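Local coordinates for protein hydrolase, putative (Plasmodium vivax, PDB 2B30) that is a putative HAD-superfamily, Cof-like hydrolase of unconfirmed function that binds a calcium ion and may be a magnesium-dependent phosphatase, like others of its family, at residues G36-D41 and S48-A53; V279-H284 and V289-K294. All blocks are in the same frame, centred on the assembly; numbering follows the deposited sequence.

Contact 1 (G36-D41 and S48-A53); sequences GTLFVD and SENIDA
Leu-38 and Asn-50 carry a small, buried contact of mixed polar and apolar character in the Rossmann-like core domain of this HAD-family hydrolase. It joins the turn that follows the metal-binding strand 29-33 to the first turns of helix 48-60. The sequence DFDGT, which holds the calcium ligands Asp-33 and Asp-35 and ends at Thr-37, is the first HAD signature motif, and the contact sits next to the calcium site, the probable active site as in other HAD enzymes. Thr-37 faces that site, with OG1 hydrogen-bonded to Asp-33, and barely meets the helix.

Leu-38 does most of the touching from its side. With CG anti to the backbone N (chi1 -165°), its CD1 methyl lies alongside Asn-50, 3.7 Å from Asn-50 CB and 3.6 Å from Asn-50 ND2, and the two side chains run past each other in opposite directions. Val-289 of helix 288-297 packs on both residues, while Phe-79 packs on Leu-38.

The amide of Asn-50 divides its two ends between neighbours. OD1 accepts a hydrogen bond from the backbone N of Ala-290, which probably fixes the rotation of the amide and turns the amino group to the DFDGT turn. There Asn-50 ND2 gives Leu-38 O a weak, bent hydrogen bond, 3.4 Å long with an angle of 140° at the hydrogen.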
loop_
_atom_site.group_PDB
_atom_site.type_symbol
_atom_site.label_atom_id
_atom_site.label_comp_id
_atom_site.label_asym_id
_atom_site.label_seq_id
_atom_site.Cartn_x
_atom_site.Cartn_y
_atom_site.Cartn_z
ATOM N N GLY A 36 -10.388 1.453 -19.543
ATOM C CA GLY A 36 -9.448 0.414 -19.934
ATOM C C GLY A 36 -9.887 -0.973 -19.509
ATOM O O GLY A 36 -9.317 -1.962 -19.964
ATOM N N THR A 37 -10.898 -1.051 -18.648
ATOM C CA THR A 37 -11.401 -2.326 -18.153
ATOM C C THR A 37 -12.881 -2.435 -18.506
ATOM O O THR A 37 -13.243 -3.191 -19.394
ATOM C CB THR A 37 -11.162 -2.474 -16.618
ATOM O OG1 THR A 37 -9.758 -2.362 -16.331
ATOM C CG2 THR A 37 -11.669 -3.808 -16.114
ATOM N N LEU A 38 -13.722 -1.655 -17.835
ATOM C CA LEU A 38 -15.167 -1.676 -18.057
ATOM C C LEU A 38 -15.590 -0.688 -19.170
ATOM O O LEU A 38 -16.426 -1.013 -20.007
ATOM C CB LEU A 38 -15.876 -1.328 -16.745
ATOM C CG LEU A 38 -17.373 -1.606 -16.606
ATOM C CD1 LEU A 38 -17.644 -3.100 -16.569
ATOM C CD2 LEU A 38 -17.920 -0.948 -15.340
ATOM N N PHE A 39 -15.008 0.509 -19.169
ATOM C CA PHE A 39 -15.327 1.550 -20.138
ATOM C C PHE A 39 -14.246 1.606 -21.212
ATOM O O PHE A 39 -13.066 1.755 -20.878
ATOM C CB PHE A 39 -15.396 2.892 -19.419
ATOM C CG PHE A 39 -15.728 4.055 -20.308
ATOM C CD1 PHE A 39 -17.020 4.569 -20.339
ATOM C CD2 PHE A 39 -14.745 4.654 -21.091
ATOM C CE1 PHE A 39 -17.330 5.650 -21.144
ATOM C CE2 PHE A 39 -15.052 5.737 -21.901
ATOM C CZ PHE A 39 -16.350 6.236 -21.926
ATOM N N VAL A 40 -14.655 1.530 -22.486
ATOM C CA VAL A 40 -13.719 1.371 -23.609
ATOM C C VAL A 40 -13.262 2.716 -24.210
ATOM O O VAL A 40 -12.072 3.030 -24.180
ATOM C CB VAL A 40 -14.325 0.465 -24.714
ATOM C CG1 VAL A 40 -13.321 0.206 -25.828
ATOM C CG2 VAL A 40 -14.802 -0.858 -24.125
ATOM N N ASP A 41 -14.195 3.500 -24.752
ATOM C CA ASP A 41 -13.881 4.825 -25.334
ATOM C C ASP A 41 -15.146 5.665 -25.530
ATOM O O ASP A 41 -16.229 5.247 -25.120
ATOM C CB ASP A 41 -13.113 4.681 -26.662
ATOM C CG ASP A 41 -13.871 3.871 -27.711
ATOM O OD1 ASP A 41 -15.122 3.979 -27.816
ATOM O OD2 ASP A 41 -13.186 3.129 -28.449
ATOM N N SER A 48 -22.672 -3.513 -23.682
ATOM C CA SER A 48 -23.890 -4.089 -23.109
ATOM C C SER A 48 -23.674 -5.408 -22.337
ATOM O O SER A 48 -24.413 -5.687 -21.386
ATOM C CB SER A 48 -24.912 -4.321 -24.223
ATOM O OG SER A 48 -24.332 -5.096 -25.253
ATOM N N GLU A 49 -22.686 -6.211 -22.742
ATOM C CA GLU A 49 -22.380 -7.476 -22.045
ATOM C C GLU A 49 -21.926 -7.192 -20.625
ATOM O O GLU A 49 -22.255 -7.935 -19.701
ATOM C CB GLU A 49 -21.271 -8.297 -22.725
ATOM C CG GLU A 49 -21.324 -8.338 -24.234
ATOM C CD GLU A 49 -20.451 -7.272 -24.868
ATOM O OE1 GLU A 49 -19.214 -7.389 -24.753
ATOM O OE2 GLU A 49 -21.002 -6.323 -25.476
ATOM N N ASN A 50 -21.147 -6.128 -20.460
ATOM C CA ASN A 50 -20.683 -5.749 -19.140
ATOM C C ASN A 50 -21.842 -5.294 -18.246
ATOM O O ASN A 50 -21.898 -5.655 -17.063
ATOM C CB ASN A 50 -19.609 -4.668 -19.229
ATOM C CG ASN A 50 -18.280 -5.194 -19.750
ATOM O OD1 ASN A 50 -18.110 -6.392 -19.997
ATOM N ND2 ASN A 50 -17.325 -4.291 -19.913
ATOM N N ILE A 51 -22.773 -4.535 -18.824
ATOM C CA ILE A 51 -23.967 -4.082 -18.104
ATOM C C ILE A 51 -24.795 -5.267 -17.600
ATOM O O ILE A 51 -25.229 -5.269 -16.451
ATOM C CB ILE A 51 -24.824 -3.113 -18.958
ATOM C CG1 ILE A 51 -24.297 -1.683 -18.850
ATOM C CG2 ILE A 51 -26.260 -3.077 -18.495
ATOM C CD1 ILE A 51 -22.971 -1.457 -19.497
ATOM N N ASP A 52 -24.996 -6.278 -18.438
ATOM C CA ASP A 52 -25.712 -7.491 -18.010
ATOM C C ASP A 52 -24.939 -8.237 -16.937
ATOM O O ASP A 52 -25.523 -8.801 -16.019
ATOM C CB ASP A 52 -25.953 -8.441 -19.195
ATOM C CG ASP A 52 -26.915 -7.871 -20.213
ATOM O OD1 ASP A 52 -28.048 -7.496 -19.826
ATOM O OD2 ASP A 52 -26.538 -7.800 -21.403
ATOM N N ALA A 53 -23.616 -8.254 -17.079
ATOM C CA ALA A 53 -22.749 -8.951 -16.132
ATOM C C ALA A 53 -22.929 -8.362 -14.746
ATOM O O ALA A 53 -23.146 -9.088 -13.775
ATOM C CB ALA A 53 -21.295 -8.848 -16.563
#

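Contact 2 (V279-H284 and V289-K294); sequences VLPVSH and VAYLLK
Tyr-291 lies against Leu-280, Pro-281 and Val-282, so that one aromatic side chain of helix 288-297 meets three successive residues of the chain leading out of strand 278-279. This strand is an outer one of the large, mainly parallel sheet of the HAD core domain, and the contact folds the last helix back over the segment that precedes it.

The enclosed side belongs to Leu-280 and Leu-292, both buried. Leu-280 comes in at the edge of the tyrosine ring, its CD2 4.0 Å from Tyr-291 CE2. Its other branch turns to the helix, where Leu-280 CD1 lies 4.2 Å from Leu-292 CD2 and the two side chains cross at about a right angle. Val-246 of strand 243-247 touches both leucines and carries this apolar layer into the domain interior.

Between this layer and the open rim, Val-282 sits at the root of the tyrosine side chain. A chi1 of 174° swings the ring away from its own backbone nitrogen and out to the loop, where the CG1 methyl of Val-282 lies oblique to it, 3.7 Å from Tyr-291 CG.

The solvent side is formed by exposed Pro-281 and the phenol end of Tyr-291. The proline ring crosses the tyrosine side chain nearly at right angles, with Pro-281 CD 3.7 Å from Tyr-291 CE2 and Pro-281 CG 3.4 Å from Tyr-291 OH. Val-18 of helix 18-21 touches Leu-280, Pro-281 and Tyr-291.

Backbone hydrogen bonds of Leu-280 to Ala-264 and of Val-282 to Ala-266 tie the loop to strand 261-264 and the residues just after it. No hydrogen bond joins the two segments themselves, which implies that helix and loop are held together here by apolar packing.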
loop_
_atom_site.group_PDB
_atom_site.type_symbol
_atom_site.label_atom_id
_atom_site.label_comp_id
_atom_site.label_asym_id
_atom_site.label_seq_id
_atom_site.Cartn_x
_atom_site.Cartn_y
_atom_site.Cartn_z
ATOM N N VAL A 279 -3.492 -12.817 -16.442
ATOM C CA VAL A 279 -3.846 -11.941 -17.547
ATOM C C VAL A 279 -5.016 -12.575 -18.283
ATOM O O VAL A 279 -4.964 -13.758 -18.639
ATOM C CB VAL A 279 -2.674 -11.773 -18.541
ATOM C CG1 VAL A 279 -3.064 -10.799 -19.680
ATOM C CG2 VAL A 279 -1.418 -11.304 -17.827
ATOM N N LEU A 280 -6.062 -11.804 -18.530
ATOM C CA LEU A 280 -7.217 -12.345 -19.243
ATOM C C LEU A 280 -6.878 -12.563 -20.726
ATOM O O LEU A 280 -6.094 -11.825 -21.309
ATOM C CB LEU A 280 -8.439 -11.431 -19.079
ATOM C CG LEU A 280 -9.034 -11.340 -17.662
ATOM C CD1 LEU A 280 -10.017 -10.188 -17.560
ATOM C CD2 LEU A 280 -9.726 -12.625 -17.253
ATOM N N PRO A 281 -7.462 -13.593 -21.345
ATOM C CA PRO A 281 -7.218 -13.794 -22.769
ATOM C C PRO A 281 -8.018 -12.831 -23.642
ATOM O O PRO A 281 -7.886 -12.852 -24.863
ATOM C CB PRO A 281 -7.704 -15.224 -22.992
ATOM C CG PRO A 281 -8.796 -15.391 -22.022
ATOM C CD PRO A 281 -8.367 -14.623 -20.799
ATOM N N VAL A 282 -8.836 -11.989 -23.020
ATOM C CA VAL A 282 -9.755 -11.148 -23.753
ATOM C C VAL A 282 -9.548 -9.691 -23.309
ATOM O O VAL A 282 -9.134 -9.431 -22.178
ATOM C CB VAL A 282 -11.200 -11.686 -23.541
ATOM C CG1 VAL A 282 -11.758 -11.262 -22.187
ATOM C CG2 VAL A 282 -12.122 -11.267 -24.658
ATOM N N SER A 283 -9.789 -8.746 -24.215
ATOM C CA SER A 283 -9.532 -7.331 -23.936
ATOM C C SER A 283 -10.819 -6.604 -23.544
ATOM O O SER A 283 -11.924 -7.156 -23.650
ATOM C CB SER A 283 -8.881 -6.659 -25.145
ATOM O OG SER A 283 -9.712 -6.762 -26.276
ATOM N N HIS A 284 -10.670 -5.367 -23.079
ATOM C CA HIS A 284 -11.815 -4.617 -22.576
ATOM C C HIS A 284 -12.915 -4.410 -23.615
ATOM O O HIS A 284 -14.093 -4.529 -23.276
ATOM C CB HIS A 284 -11.394 -3.297 -21.929
ATOM C CG HIS A 284 -10.795 -2.308 -22.874
ATOM N ND1 HIS A 284 -10.008 -2.673 -23.945
ATOM C CD2 HIS A 284 -10.841 -0.956 -22.885
ATOM C CE1 HIS A 284 -9.610 -1.589 -24.586
ATOM N NE2 HIS A 284 -10.103 -0.533 -23.962
ATOM N N VAL A 289 -14.740 -7.868 -18.650
ATOM C CA VAL A 289 -15.464 -7.925 -17.377
ATOM C C VAL A 289 -16.574 -8.972 -17.471
ATOM O O VAL A 289 -16.653 -9.874 -16.646
ATOM C CB VAL A 289 -16.070 -6.562 -16.993
ATOM C CG1 VAL A 289 -16.853 -6.677 -15.680
ATOM C CG2 VAL A 289 -14.973 -5.496 -16.894
ATOM N N ALA A 290 -17.413 -8.856 -18.495
ATOM C CA ALA A 290 -18.423 -9.882 -18.792
ATOM C C ALA A 290 -17.810 -11.290 -18.783
ATOM O O ALA A 290 -18.329 -12.192 -18.122
ATOM C CB ALA A 290 -19.094 -9.595 -20.138
ATOM N N TYR A 291 -16.694 -11.452 -19.497
ATOM C CA TYR A 291 -15.964 -12.724 -19.572
ATOM C C TYR A 291 -15.544 -13.262 -18.207
ATOM O O TYR A 291 -15.730 -14.442 -17.918
ATOM C CB TYR A 291 -14.721 -12.563 -20.454
ATOM C CG TYR A 291 -13.818 -13.782 -20.495
ATOM C CD1 TYR A 291 -14.092 -14.846 -21.354
ATOM C CD2 TYR A 291 -12.682 -13.864 -19.688
ATOM C CE1 TYR A 291 -13.270 -15.962 -21.398
ATOM C CE2 TYR A 291 -11.850 -14.975 -19.734
ATOM C CZ TYR A 291 -12.154 -16.024 -20.587
ATOM O OH TYR A 291 -11.348 -17.139 -20.637
ATOM N N LEU A 292 -14.976 -12.395 -17.375
ATOM C CA LEU A 292 -14.492 -12.802 -16.062
ATOM C C LEU A 292 -15.646 -13.098 -15.108
ATOM O O LEU A 292 -15.629 -14.113 -14.418
ATOM C CB LEU A 292 -13.567 -11.728 -15.487
ATOM C CG LEU A 292 -12.938 -11.904 -14.104
ATOM C CD1 LEU A 292 -12.334 -13.277 -13.914
ATOM C CD2 LEU A 292 -11.881 -10.833 -13.893
ATOM N N LEU A 293 -16.656 -12.235 -15.076
ATOM C CA LEU A 293 -17.786 -12.435 -14.157
ATOM C C LEU A 293 -18.538 -13.740 -14.454
ATOM O O LEU A 293 -18.996 -14.418 -13.524
ATOM C CB LEU A 293 -18.761 -11.247 -14.188
ATOM C CG LEU A 293 -18.251 -9.842 -13.837
ATOM C CD1 LEU A 293 -19.408 -8.962 -13.376
ATOM C CD2 LEU A 293 -17.160 -9.868 -12.775
ATOM N N LYS A 294 -18.654 -14.092 -15.737
ATOM C CA LYS A 294 -19.275 -15.357 -16.136
ATOM C C LYS A 294 -18.521 -16.547 -15.522
ATOM O O LYS A 294 -19.134 -17.483 -15.001
ATOM C CB LYS A 294 -19.342 -15.481 -17.668
#

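Helix 288-297 forms one side of contact 2 and flanks contact 1, so both lie on the same flank of the HAD core domain, their centres about 10 Å apart. Contact 1 is small, wholly buried and partly polar, close to the calcium site; contact 2 is larger, apolar, and runs from the interior to the surface at an outer strand of the sheet. Helices 48-60 and 288-297 also meet directly, with CB of Ala-290 packed on the carbonyl of Glu-49. A second junction lies nearer the metal, where CB of His-284 packs on the carbonyls of Gly-36 and Thr-37, bringing the 279-284 loop against the DFDGT turn.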